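Local structure of betaine aldehyde dehydrogenase (Staphylococcus aureus subsp. aureus COL, 4QTO) at residues Lys339-Asn344 / Asp349-Pro354; Thr122-Glu127 / Tyr306-Gln311; Glu109-Leu114 / Asp132-His137; Thr178-Pro183 / Thr358-Lys363. The protein catalyses the NAD-dependent oxidation of betaine aldehyde to glycine betaine, the reaction of a betaine aldehyde dehydrogenase of the aldehyde dehydrogenase family. One frame throughout, in Å; residues are numbered along the deposited sequence. Where two conformers were deposited one is given.

Interaction 1 (Lys339-Asn344 / Asp349-Pro354); sequences KIKLGN and DTEMGP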
loop_
_atom_site.group_PDB
_atom_site.type_symbol
_atom_site.label_atom_id
_atom_site.label_comp_id
_atom_site.label_asym_id
_atom_site.label_seq_id
_atom_site.Cartn_x
_atom_site.Cartn_y
_atom_site.Cartn_z
ATOM N N LYS A 339 -44.490 20.652 6.941
ATOM C CA LYS A 339 -44.720 19.870 8.142
ATOM C C LYS A 339 -43.506 19.771 9.070
ATOM O O LYS A 339 -43.622 19.203 10.139
ATOM C CB LYS A 339 -45.133 18.452 7.767
ATOM C CG LYS A 339 -46.374 18.342 6.873
ATOM C CD LYS A 339 -46.666 16.879 6.595
ATOM C CE LYS A 339 -47.681 16.683 5.482
ATOM N NZ LYS A 339 -48.962 17.353 5.779
ATOM N N ILE A 340 -42.341 20.269 8.649
ATOM C CA ILE A 340 -41.134 20.179 9.459
ATOM C C ILE A 340 -41.338 20.865 10.804
ATOM O O ILE A 340 -41.802 22.006 10.856
ATOM C CB ILE A 340 -39.904 20.769 8.733
ATOM C CG1 ILE A 340 -39.559 19.913 7.487
ATOM C CG2 ILE A 340 -38.710 20.856 9.661
ATOM C CD1 ILE A 340 -38.408 20.447 6.670
ATOM N N LYS A 341 -41.013 20.154 11.881
ATOM C CA LYS A 341 -41.209 20.652 13.226
ATOM C C LYS A 341 -40.006 21.429 13.758
ATOM O O LYS A 341 -38.938 20.846 13.987
ATOM C CB LYS A 341 -41.532 19.478 14.157
ATOM C CG LYS A 341 -42.867 18.800 13.858
ATOM C CD LYS A 341 -43.218 17.767 14.938
ATOM C CE LYS A 341 -44.693 17.390 14.933
ATOM N NZ LYS A 341 -45.128 16.845 13.628
ATOM N N LEU A 342 -40.182 22.728 13.954
ATOM C CA LEU A 342 -39.141 23.595 14.513
ATOM C C LEU A 342 -39.278 23.705 16.014
ATOM O O LEU A 342 -40.390 23.748 16.545
ATOM C CB LEU A 342 -39.215 25.006 13.902
ATOM C CG LEU A 342 -38.400 25.257 12.613
ATOM C CD1 LEU A 342 -38.583 24.202 11.549
ATOM C CD2 LEU A 342 -38.729 26.653 12.071
ATOM N N GLY A 343 -38.146 23.798 16.700
ATOM C CA GLY A 343 -38.186 23.967 18.140
ATOM C C GLY A 343 -36.838 23.812 18.825
ATOM O O GLY A 343 -35.794 23.886 18.204
ATOM N N ASN A 344 -36.911 23.634 20.141
ATOM C CA ASN A 344 -35.743 23.472 20.995
ATOM C C ASN A 344 -35.099 22.125 20.699
ATOM O O ASN A 344 -35.773 21.098 20.693
ATOM C CB ASN A 344 -36.231 23.508 22.450
ATOM C CG ASN A 344 -35.109 23.564 23.485
ATOM O OD1 ASN A 344 -33.956 23.251 23.222
ATOM N ND2 ASN A 344 -35.489 23.937 24.708
ATOM N N ASP A 349 -39.616 16.108 20.107
ATOM C CA ASP A 349 -40.401 16.287 18.891
ATOM C C ASP A 349 -39.742 17.185 17.842
ATOM O O ASP A 349 -40.138 17.182 16.677
ATOM C CB ASP A 349 -41.768 16.887 19.218
ATOM C CG ASP A 349 -42.695 15.916 19.914
ATOM O OD1 ASP A 349 -42.363 14.716 20.033
ATOM O OD2 ASP A 349 -43.783 16.360 20.320
ATOM N N THR A 350 -38.747 17.958 18.248
ATOM C CA THR A 350 -38.089 18.876 17.317
ATOM C C THR A 350 -37.348 18.133 16.199
ATOM O O THR A 350 -36.625 17.165 16.446
ATOM C CB THR A 350 -37.093 19.757 18.063
ATOM O OG1 THR A 350 -37.800 20.541 19.039
ATOM C CG2 THR A 350 -36.337 20.672 17.105
ATOM N N GLU A 351 -37.564 18.593 14.964
ATOM C CA GLU A 351 -36.903 18.049 13.786
ATOM C C GLU A 351 -35.815 19.008 13.279
ATOM O O GLU A 351 -34.845 18.574 12.654
ATOM C CB GLU A 351 -37.930 17.748 12.701
ATOM C CG GLU A 351 -38.862 16.625 13.120
ATOM C CD GLU A 351 -40.111 16.508 12.282
ATOM O OE1 GLU A 351 -40.289 17.278 11.312
ATOM O OE2 GLU A 351 -40.946 15.660 12.632
ATOM N N MET A 352 -35.972 20.307 13.537
ATOM C CA MET A 352 -35.014 21.301 13.091
ATOM C C MET A 352 -34.913 22.412 14.116
ATOM O O MET A 352 -35.928 23.002 14.532
ATOM C CB MET A 352 -35.403 21.894 11.727
ATOM C CG MET A 352 -34.251 22.541 10.991
ATOM S SD MET A 352 -34.698 23.261 9.382
ATOM C CE MET A 352 -35.053 24.919 9.893
ATOM N N GLY A 353 -33.696 22.694 14.519
ATOM C CA GLY A 353 -33.426 23.779 15.455
ATOM C C GLY A 353 -33.193 25.134 14.770
ATOM O O GLY A 353 -33.461 25.307 13.576
ATOM N N PRO A 354 -32.693 26.111 15.528
ATOM C CA PRO A 354 -32.385 27.413 15.005
ATOM C C PRO A 354 -31.082 27.454 14.241
ATOM O O PRO A 354 -30.337 26.452 14.221
ATOM C CB PRO A 354 -32.219 28.250 16.268
ATOM C CG PRO A 354 -31.631 27.277 17.237
ATOM C CD PRO A 354 -32.316 25.977 16.943
#

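Interaction 2 (Thr122-Glu127 / Tyr306-Gln311); sequences TGKTLE and YFHAGQ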
loop_
_atom_site.group_PDB
_atom_site.type_symbol
_atom_site.label_atom_id
_atom_site.label_comp_id
_atom_site.label_asym_id
_atom_site.label_seq_id
_atom_site.Cartn_x
_atom_site.Cartn_y
_atom_site.Cartn_z
ATOM N N THR A 122 -24.769 24.837 19.975
ATOM C CA THR A 122 -24.989 24.968 18.526
ATOM C C THR A 122 -26.430 24.928 18.065
ATOM O O THR A 122 -26.697 25.199 16.896
ATOM C CB THR A 122 -24.261 23.868 17.741
ATOM O OG1 THR A 122 -24.901 22.592 17.958
ATOM C CG2 THR A 122 -22.772 23.809 18.114
ATOM N N GLY A 123 -27.333 24.472 18.934
ATOM C CA GLY A 123 -28.756 24.495 18.640
ATOM C C GLY A 123 -29.325 23.259 17.974
ATOM O O GLY A 123 -30.542 23.108 17.942
ATOM N N LYS A 124 -28.481 22.361 17.468
ATOM C CA LYS A 124 -29.018 21.175 16.755
ATOM C C LYS A 124 -29.676 20.208 17.727
ATOM O O LYS A 124 -29.462 20.283 18.927
ATOM C CB LYS A 124 -27.982 20.476 15.871
ATOM C CG LYS A 124 -26.934 19.688 16.592
ATOM C CD LYS A 124 -26.055 19.061 15.510
ATOM C CE LYS A 124 -25.240 17.936 16.054
ATOM N NZ LYS A 124 -24.255 18.376 17.063
ATOM N N THR A 125 -30.489 19.299 17.191
ATOM C CA THR A 125 -31.195 18.378 18.049
ATOM C C THR A 125 -30.285 17.479 18.873
ATOM O O THR A 125 -29.186 17.127 18.462
ATOM C CB THR A 125 -32.206 17.499 17.295
ATOM O OG1 THR A 125 -31.514 16.570 16.456
ATOM C CG2 THR A 125 -33.212 18.313 16.523
ATOM N N LEU A 126 -30.781 17.099 20.044
ATOM C CA LEU A 126 -30.034 16.204 20.900
ATOM C C LEU A 126 -29.762 14.874 20.191
ATOM O O LEU A 126 -28.655 14.332 20.317
ATOM C CB LEU A 126 -30.777 16.060 22.235
ATOM C CG LEU A 126 -30.028 15.276 23.293
ATOM C CD1 LEU A 126 -28.733 15.988 23.648
ATOM C CD2 LEU A 126 -30.937 15.130 24.498
ATOM N N GLU A 127 -30.724 14.352 19.426
ATOM C CA GLU A 127 -30.492 13.109 18.695
ATOM C C GLU A 127 -29.345 13.263 17.685
ATOM O O GLU A 127 -28.522 12.358 17.523
ATOM C CB GLU A 127 -31.788 12.615 18.040
ATOM C CG GLU A 127 -32.758 12.031 19.060
ATOM C CD GLU A 127 -32.242 10.716 19.622
ATOM O OE1 GLU A 127 -31.536 9.994 18.885
ATOM O OE2 GLU A 127 -32.549 10.390 20.784
ATOM N N TYR A 306 -32.066 19.946 5.222
ATOM C CA TYR A 306 -32.499 20.516 6.513
ATOM C C TYR A 306 -31.918 19.970 7.811
ATOM O O TYR A 306 -32.203 20.518 8.880
ATOM C CB TYR A 306 -34.042 20.549 6.549
ATOM C CG TYR A 306 -34.622 21.174 5.292
ATOM C CD1 TYR A 306 -34.454 22.535 5.018
ATOM C CD2 TYR A 306 -35.381 20.418 4.404
ATOM C CE1 TYR A 306 -34.963 23.101 3.872
ATOM C CE2 TYR A 306 -35.909 20.990 3.242
ATOM C CZ TYR A 306 -35.690 22.319 2.982
ATOM O OH TYR A 306 -36.212 22.872 1.814
ATOM N N PHE A 307 -31.148 18.897 7.760
ATOM C CA PHE A 307 -30.423 18.523 8.972
ATOM C C PHE A 307 -29.553 19.719 9.387
ATOM O O PHE A 307 -28.977 20.412 8.546
ATOM C CB PHE A 307 -29.611 17.238 8.787
ATOM C CG PHE A 307 -30.368 16.000 9.138
ATOM C CD1 PHE A 307 -30.720 15.747 10.481
ATOM C CD2 PHE A 307 -30.705 15.075 8.202
ATOM C CE1 PHE A 307 -31.422 14.620 10.828
ATOM C CE2 PHE A 307 -31.405 13.923 8.548
ATOM C CZ PHE A 307 -31.770 13.707 9.857
ATOM N N HIS A 308 -29.511 19.974 10.708
ATOM C CA HIS A 308 -28.809 21.122 11.320
ATOM C C HIS A 308 -29.182 22.426 10.642
ATOM O O HIS A 308 -28.344 23.326 10.430
ATOM C CB HIS A 308 -27.286 20.973 11.304
ATOM C CG HIS A 308 -26.571 21.763 12.360
ATOM N ND1 HIS A 308 -27.183 22.702 13.161
ATOM C CD2 HIS A 308 -25.262 21.793 12.697
ATOM C CE1 HIS A 308 -26.293 23.238 13.972
ATOM N NE2 HIS A 308 -25.118 22.691 13.718
ATOM N N ALA A 309 -30.460 22.551 10.269
ATOM C CA ALA A 309 -30.951 23.743 9.562
ATOM C C ALA A 309 -30.128 24.081 8.314
ATOM O O ALA A 309 -29.964 25.247 7.960
ATOM C CB ALA A 309 -31.061 24.935 10.518
ATOM N N GLY A 310 -29.632 23.048 7.654
ATOM C CA GLY A 310 -28.836 23.210 6.431
ATOM C C GLY A 310 -27.441 23.769 6.639
ATOM O O GLY A 310 -26.746 24.092 5.677
ATOM N N GLN A 311 -26.976 23.800 7.894
ATOM C CA GLN A 311 -25.666 24.396 8.207
ATOM C C GLN A 311 -24.574 23.354 8.159
ATOM O O GLN A 311 -23.888 23.102 9.132
ATOM C CB GLN A 311 -25.750 25.053 9.578
ATOM C CG GLN A 311 -26.753 26.217 9.650
ATOM C CD GLN A 311 -26.942 26.759 11.048
ATOM O OE1 GLN A 311 -26.789 27.961 11.285
ATOM N NE2 GLN A 311 -27.261 25.876 11.999
HETATM O O HOH W 1 -27.629 26.683 14.787
#

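Interaction 3 (Glu109-Leu114 / Asp132-His137); sequences EHREAL and DMDDIH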
loop_
_atom_site.group_PDB
_atom_site.type_symbol
_atom_site.label_atom_id
_atom_site.label_comp_id
_atom_site.label_asym_id
_atom_site.label_seq_id
_atom_site.Cartn_x
_atom_site.Cartn_y
_atom_site.Cartn_z
ATOM N N GLU A 109 -17.570 7.542 27.425
ATOM C CA GLU A 109 -17.914 7.661 28.828
ATOM C C GLU A 109 -18.770 8.897 29.091
ATOM O O GLU A 109 -19.729 8.839 29.866
ATOM C CB GLU A 109 -16.620 7.751 29.661
ATOM C CG GLU A 109 -16.818 8.013 31.123
ATOM C CD GLU A 109 -15.497 8.139 31.888
ATOM O OE1 GLU A 109 -14.417 8.084 31.248
ATOM O OE2 GLU A 109 -15.576 8.278 33.148
ATOM N N HIS A 110 -18.438 9.985 28.420
ATOM C CA HIS A 110 -19.109 11.271 28.603
ATOM C C HIS A 110 -20.082 11.654 27.502
ATOM O O HIS A 110 -20.397 12.840 27.343
ATOM C CB HIS A 110 -18.055 12.373 28.787
ATOM C CG HIS A 110 -17.201 12.184 29.988
ATOM N ND1 HIS A 110 -17.663 12.429 31.265
ATOM C CD2 HIS A 110 -15.931 11.744 30.128
ATOM C CE1 HIS A 110 -16.708 12.143 32.135
ATOM N NE2 HIS A 110 -15.644 11.755 31.469
ATOM N N ARG A 111 -20.541 10.652 26.753
ATOM C CA ARG A 111 -21.403 10.858 25.602
ATOM C C ARG A 111 -22.602 11.742 25.890
ATOM O O ARG A 111 -22.902 12.660 25.133
ATOM C CB ARG A 111 -21.902 9.484 25.137
ATOM C CG ARG A 111 -22.820 9.483 23.948
ATOM C CD ARG A 111 -23.259 8.026 23.705
ATOM N NE ARG A 111 -24.010 7.845 22.481
ATOM C CZ ARG A 111 -25.333 7.850 22.382
ATOM N NH1 ARG A 111 -25.894 7.657 21.200
ATOM N NH2 ARG A 111 -26.103 8.049 23.448
ATOM N N GLU A 112 -23.292 11.464 26.983
ATOM C CA GLU A 112 -24.501 12.222 27.316
ATOM C C GLU A 112 -24.236 13.704 27.565
ATOM O O GLU A 112 -24.887 14.575 26.975
ATOM C CB GLU A 112 -25.231 11.583 28.508
ATOM C CG GLU A 112 -26.599 12.199 28.790
ATOM C CD GLU A 112 -27.641 11.878 27.723
ATOM O OE1 GLU A 112 -27.686 10.718 27.226
ATOM O OE2 GLU A 112 -28.441 12.788 27.401
ATOM N N ALA A 113 -23.295 13.999 28.457
ATOM C CA ALA A 113 -22.955 15.376 28.764
ATOM C C ALA A 113 -22.413 16.125 27.561
ATOM O O ALA A 113 -22.746 17.291 27.331
ATOM C CB ALA A 113 -21.953 15.436 29.918
ATOM N N LEU A 114 -21.566 15.464 26.779
ATOM C CA LEU A 114 -21.020 16.108 25.590
ATOM C C LEU A 114 -22.125 16.435 24.575
ATOM O O LEU A 114 -22.090 17.508 23.967
ATOM C CB LEU A 114 -19.952 15.239 24.939
ATOM C CG LEU A 114 -18.586 15.167 25.648
ATOM C CD1 LEU A 114 -17.717 14.037 25.122
ATOM C CD2 LEU A 114 -17.862 16.490 25.525
ATOM N N ASP A 132 -23.346 12.496 16.570
ATOM C CA ASP A 132 -22.015 13.085 16.482
ATOM C C ASP A 132 -21.097 12.440 17.483
ATOM O O ASP A 132 -19.944 12.115 17.161
ATOM C CB ASP A 132 -21.957 14.584 16.868
ATOM C CG ASP A 132 -22.351 15.539 15.801
ATOM O OD1 ASP A 132 -22.790 15.151 14.683
ATOM O OD2 ASP A 132 -22.225 16.769 16.154
ATOM N N MET A 133 -21.563 12.245 18.721
ATOM C CA MET A 133 -20.667 11.696 19.752
ATOM C C MET A 133 -20.270 10.258 19.449
ATOM O O MET A 133 -19.134 9.850 19.730
ATOM C CB MET A 133 -21.249 11.807 21.173
ATOM C CG MET A 133 -21.526 13.252 21.570
ATOM S SD MET A 133 -20.104 14.345 21.378
ATOM C CE MET A 133 -20.871 15.875 20.889
ATOM N N ASP A 134 -21.179 9.503 18.856
ATOM C CA ASP A 134 -20.863 8.136 18.448
ATOM C C ASP A 134 -19.811 8.191 17.343
ATOM O O ASP A 134 -18.849 7.406 17.325
ATOM C CB ASP A 134 -22.115 7.396 17.983
ATOM C CG ASP A 134 -23.070 7.095 19.117
ATOM O OD1 ASP A 134 -22.643 7.063 20.282
ATOM O OD2 ASP A 134 -24.276 6.895 18.827
ATOM N N ASP A 135 -19.982 9.113 16.414
ATOM C CA ASP A 135 -19.015 9.251 15.355
ATOM C C ASP A 135 -17.626 9.693 15.867
ATOM O O ASP A 135 -16.584 9.205 15.417
ATOM C CB ASP A 135 -19.561 10.224 14.344
ATOM C CG ASP A 135 -18.952 10.045 13.041
ATOM O OD1 ASP A 135 -18.672 8.864 12.680
ATOM O OD2 ASP A 135 -18.798 11.072 12.366
ATOM N N ILE A 136 -17.608 10.642 16.801
ATOM C CA ILE A 136 -16.377 11.141 17.384
ATOM C C ILE A 136 -15.595 10.019 18.080
ATOM O O ILE A 136 -14.393 9.896 17.915
ATOM C CB ILE A 136 -16.639 12.331 18.313
ATOM C CG1 ILE A 136 -17.129 13.513 17.458
ATOM C CG2 ILE A 136 -15.415 12.706 19.107
ATOM C CD1 ILE A 136 -17.899 14.534 18.237
ATOM N N HIS A 137 -16.301 9.179 18.833
ATOM C CA HIS A 137 -15.660 8.019 19.426
ATOM C C HIS A 137 -14.992 7.167 18.329
ATOM O O HIS A 137 -13.828 6.736 18.477
ATOM C CB HIS A 137 -16.699 7.153 20.172
ATOM C CG HIS A 137 -16.166 5.829 20.631
ATOM N ND1 HIS A 137 -15.349 5.698 21.723
ATOM C CD2 HIS A 137 -16.312 4.585 20.116
ATOM C CE1 HIS A 137 -15.041 4.418 21.890
ATOM N NE2 HIS A 137 -15.647 3.718 20.950
#

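Interaction 4 (Thr178-Pro183 / Thr358-Lys363); sequences TPWNYP and TEHRNK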
loop_
_atom_site.group_PDB
_atom_site.type_symbol
_atom_site.label_atom_id
_atom_site.label_comp_id
_atom_site.label_asym_id
_atom_site.label_seq_id
_atom_site.Cartn_x
_atom_site.Cartn_y
_atom_site.Cartn_z
ATOM N N THR A 178 -11.269 25.360 13.716
ATOM C CA THR A 178 -12.498 24.638 13.475
ATOM C C THR A 178 -13.738 25.539 13.402
ATOM O O THR A 178 -13.728 26.683 13.892
ATOM C CB THR A 178 -12.685 23.562 14.564
ATOM O OG1 THR A 178 -12.476 24.175 15.839
ATOM C CG2 THR A 178 -11.656 22.468 14.419
ATOM N N PRO A 179 -14.815 25.030 12.785
ATOM C CA PRO A 179 -16.042 25.817 12.546
ATOM C C PRO A 179 -17.089 25.661 13.629
ATOM O O PRO A 179 -16.983 24.801 14.523
ATOM C CB PRO A 179 -16.554 25.206 11.234
ATOM C CG PRO A 179 -16.258 23.798 11.417
ATOM C CD PRO A 179 -14.921 23.727 12.107
ATOM N N TRP A 180 -18.120 26.481 13.537
ATOM C CA TRP A 180 -19.172 26.464 14.510
ATOM C C TRP A 180 -20.278 25.446 14.328
ATOM O O TRP A 180 -21.062 25.229 15.248
ATOM C CB TRP A 180 -19.817 27.867 14.611
ATOM C CG TRP A 180 -20.234 28.468 13.305
ATOM C CD1 TRP A 180 -19.574 29.429 12.590
ATOM C CD2 TRP A 180 -21.412 28.144 12.543
ATOM N NE1 TRP A 180 -20.267 29.735 11.431
ATOM C CE2 TRP A 180 -21.401 28.961 11.389
ATOM C CE3 TRP A 180 -22.476 27.265 12.737
ATOM C CZ2 TRP A 180 -22.414 28.929 10.454
ATOM C CZ3 TRP A 180 -23.487 27.236 11.790
ATOM C CH2 TRP A 180 -23.435 28.051 10.662
ATOM N N ASN A 181 -20.359 24.815 13.172
ATOM C CA ASN A 181 -21.498 23.916 12.949
ATOM C C ASN A 181 -21.437 22.587 13.703
ATOM O O ASN A 181 -22.426 22.193 14.353
ATOM C CB ASN A 181 -21.819 23.755 11.460
ATOM C CG ASN A 181 -20.690 23.190 10.636
ATOM O OD1 ASN A 181 -19.534 23.050 11.074
ATOM N ND2 ASN A 181 -21.025 22.833 9.402
ATOM N N TYR A 182 -20.285 21.938 13.642
ATOM C CA TYR A 182 -20.057 20.657 14.339
ATOM C C TYR A 182 -18.704 20.794 15.018
ATOM O O TYR A 182 -17.687 20.243 14.580
ATOM C CB TYR A 182 -20.030 19.504 13.336
ATOM C CG TYR A 182 -21.340 19.256 12.659
ATOM C CD1 TYR A 182 -22.251 18.414 13.211
ATOM C CD2 TYR A 182 -21.660 19.874 11.458
ATOM C CE1 TYR A 182 -23.482 18.182 12.602
ATOM C CE2 TYR A 182 -22.872 19.641 10.829
ATOM C CZ TYR A 182 -23.771 18.776 11.391
ATOM O OH TYR A 182 -24.982 18.518 10.789
ATOM N N PRO A 183 -18.669 21.541 16.112
ATOM C CA PRO A 183 -17.383 21.859 16.734
ATOM C C PRO A 183 -16.535 20.685 17.167
ATOM O O PRO A 183 -15.364 20.601 16.787
ATOM C CB PRO A 183 -17.769 22.726 17.947
ATOM C CG PRO A 183 -19.093 23.264 17.618
ATOM C CD PRO A 183 -19.780 22.253 16.748
ATOM N N THR A 358 -27.158 35.775 14.987
ATOM C CA THR A 358 -27.898 36.845 14.381
ATOM C C THR A 358 -27.300 37.175 13.023
ATOM O O THR A 358 -28.029 37.395 12.042
ATOM C CB THR A 358 -27.821 38.114 15.272
ATOM O OG1 THR A 358 -28.449 37.826 16.520
ATOM C CG2 THR A 358 -28.535 39.273 14.634
ATOM N N GLU A 359 -25.978 37.238 12.980
ATOM C CA GLU A 359 -25.271 37.581 11.760
ATOM C C GLU A 359 -25.543 36.551 10.669
ATOM O O GLU A 359 -25.751 36.903 9.499
ATOM C CB GLU A 359 -23.768 37.663 11.999
ATOM C CG GLU A 359 -23.319 38.802 12.904
ATOM C CD GLU A 359 -23.782 38.680 14.362
ATOM O OE1 GLU A 359 -24.122 39.728 14.954
ATOM O OE2 GLU A 359 -23.840 37.557 14.911
ATOM N N HIS A 360 -25.554 35.280 11.048
ATOM C CA HIS A 360 -25.791 34.226 10.062
ATOM C C HIS A 360 -27.227 34.255 9.568
ATOM O O HIS A 360 -27.487 34.116 8.363
ATOM C CB HIS A 360 -25.401 32.840 10.599
ATOM C CG HIS A 360 -25.312 31.817 9.521
ATOM N ND1 HIS A 360 -24.484 31.982 8.435
ATOM C CD2 HIS A 360 -25.962 30.646 9.326
ATOM C CE1 HIS A 360 -24.612 30.949 7.621
ATOM N NE2 HIS A 360 -25.501 30.124 8.137
ATOM N N ARG A 361 -28.172 34.437 10.477
ATOM C CA ARG A 361 -29.558 34.525 10.070
ATOM C C ARG A 361 -29.755 35.717 9.121
ATOM O O ARG A 361 -30.457 35.613 8.099
ATOM C CB ARG A 361 -30.512 34.633 11.253
ATOM C CG ARG A 361 -31.952 34.735 10.739
ATOM C CD ARG A 361 -33.002 34.446 11.785
ATOM N NE ARG A 361 -32.994 35.415 12.862
ATOM C CZ ARG A 361 -33.915 35.472 13.831
ATOM N NH1 ARG A 361 -34.969 34.628 13.872
ATOM N NH2 ARG A 361 -33.790 36.397 14.756
ATOM N N ASN A 362 -29.127 36.849 9.433
ATOM C CA ASN A 362 -29.238 38.017 8.557
ATOM C C ASN A 362 -28.683 37.725 7.157
ATOM O O ASN A 362 -29.249 38.186 6.152
ATOM C CB ASN A 362 -28.515 39.226 9.166
ATOM C CG ASN A 362 -29.209 39.755 10.402
ATOM O OD1 ASN A 362 -30.385 39.475 10.644
ATOM N ND2 ASN A 362 -28.502 40.568 11.159
ATOM N N LYS A 363 -27.606 36.947 7.081
ATOM C CA LYS A 363 -27.018 36.594 5.798
ATOM C C LYS A 363 -27.992 35.726 4.987
ATOM O O LYS A 363 -28.179 35.933 3.785
ATOM C CB LYS A 363 -25.699 35.846 6.001
ATOM C CG LYS A 363 -24.912 35.661 4.715
ATOM C CD LYS A 363 -23.762 34.668 4.866
ATOM C CE LYS A 363 -22.817 34.980 6.014
ATOM N NZ LYS A 363 -22.140 36.294 5.876
#

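Interaction 1 (Lys339-Asn344 / Asp349-Pro354)
Lys341 O takes two backbone N-H groups at once, from Glu351 N at 2.8 Å and from Met352 N at 3.0 Å, and so joins the 349-354 segment to 339-344. A third backbone bond, from Gly343 N to Met352 O, completes a single beta bridge between Leu342 and Met352, and Leu342 CA makes a CA-H...O contact of 3.3 Å with the same Met352 O. Two side chains hydrogen-bond to the opposing backbone. The carboxylate of Glu351 reaches back on an extended chain, and its OE1 accepts from Lys341 N at 3.0 Å, the N-H arriving from above the carboxylate plane. Thr350 OG1 donates to Asn344 O at 2.7 Å, standing above that carbonyl plane, while its CG2, anti to the backbone N, lies against Gly343. The polar ends of Lys341 and Glu351 do not pair directly: Lys341 NZ and Glu351 OE2 are 4.5 Å apart, and both bond to Ser519 OG of the second subunit, whose Trp517 bonds to Glu351 O. Apolar contact centres on Met352 CB, which Leu342 CD1 meets at 3.9 Å and Ile340 CG2 on a slanting approach at 4.0 Å. The whole lies in the loop between helices 323-337 and 358-373, where Ile340 and Met352 rest on Tyr306 at the end of helix 294-306.

Interaction 2 (Thr122-Glu127 / Tyr306-Gln311)
Lys124 passes over the imidazole of His308, its aliphatic chain lying across one ring face. CB is the first atom to touch: it sits 3.8 Å from the ring centroid, a CH-pi contact displaced toward the rim, with His308 ND1 its nearest atom at 3.6 Å. CG, placed between the backbone N and the carbonyl carbon (chi1 73°), starts the chain across the ring, and CD follows above the far side, 4.0 Å from His308 CD2. The chain then bends at its last torsion, and NZ leaves the ring to make a salt bridge with Asp132 and a hydrogen bond with Ser129. The lysine thus ties the turn between helices 111-122 and 126-146, where Thr125 is the N-cap of the second helix, to the loop that follows helix 294-306 and leads toward Cys313, the residue modified by beta-mercaptoethanol. Thr122 O also lies at the ring edge, in its plane, 3.5 Å from His308 CE1, while His308 NE2 hydrogen-bonds to Asn181 O. His308 O receives Gln311 N and Gln311 NE2 from opposite faces of its carbonyl plane, the side-chain bond measuring 3.2 Å. Gln311 NE2 also donates to a water, 2.9 Å away, which donates to Thr122 O at 2.7 Å and bridges the two segments.

Interaction 3 (Glu109-Leu114 / Asp132-His137)
Two helices joined by a short turn, 111-122 and 126-146, form a helical hairpin, and this contact lies toward its open end, where the first helix begins just after its N-cap His110. Arg111 and Asp134 make the polar part. The arginine chain runs out extended, with CG opposite the backbone N across the CA-CB bond (chi1 180°), which carries the guanidinium over to the second helix. There it grips the carboxylate side-on with two nitrogens: NE of Arg111 donates to OD1 of Asp134 at 2.7 Å and NH1 of Arg111 to OD2 of Asp134 at 3.0 Å. Both bonds are nearly straight, and both use the syn sides of the oxygens. The carboxylate lies at the guanidinium edge with the two planes only 19° apart, and the paired bonds should limit rotation of either group about its last torsion. Deeper between the helices the contact is mostly apolar. Met133 CB meets Arg111 CG at 3.9 Å, beneath the salt bridge, and the bent methionine chain brings Met133 SD to 3.7 Å from Leu114 CB, with Met133 CE beside the carbonyl of Leu114, 3.7 Å from its O. Leu114 also packs on Ile107 of helix 93-109, and Ile136, about one turn along from Met133, lies against helix 183-197. Helices 111-122 and 126-146, with the short turn at 123-125, make up an alpha-helical hairpin, and the salt bridge and the methionine packing join its two arms.

Interaction 4 (Thr178-Pro183 / Thr358-Lys363)
Trp180 and His360 lie with their CA atoms 11.1 Å apart, the nearest CA pair of the two segments, so the contact is bridged by the rings alone. The 178-183 segment is an irregular turn leading from strand 162-177 into helix 183-197, with Tyr182 as N-cap; 358-363 is the first part of helix 358-373. From the turn the indole reaches outward, with chi1 at 51° tucking CG over the backbone between N and C, and presents the CZ2-CH2 side of its six-membered ring to the imidazole. CH2 of Trp180 is 3.9 Å from His360 CD2, and Trp180 CZ2 stands over the centre of the imidazole, 4.0 Å above its plane. With the planes at 63° and the centroids 5.0 Å apart, the pair is an edge-to-face stack in which tryptophan gives the edge and histidine the face. The ring pair joins the turn after strand 162-177, in what is probably the Rossmann-type cofactor domain, to helix 358-373, which leads to strand 377-380 of the other large sheet. The His360 side chain comes within about 3 Å (nearest atoms) of a bound PEG molecule in the active site. His360 NE2 bonds to Phe416 O, which helps to fix the rotation of the ring under the indole; the Phe416 ring stands at about 90° to that of Trp180. In the turn itself, Asn181 OD1 receives a weak bond from Tyr182 N, while ND2 bonds to Gln311 O.

Interactions 1, 2 and 4 lie on one side of the chain's centre, with interaction 2 in the middle: its centre is 9 Å from that of interaction 1, 12 Å from interaction 4 and 16 Å from interaction 3. Interaction 3 closes first along the chain; interaction 1 is nested inside the loop closed by interaction 4, and interaction 2 crosses both 3 and 4. Helix 126-146 serves interactions 2 and 3, which touch through one salt bridge, while Asn181 joins interaction 4 to the 306-311 loop. Interactions 1 and 2 both touch the second subunit; together the contacts place the loop leading to Cys313 between the helical hairpin, the turn at 178-183 and the subunit interface.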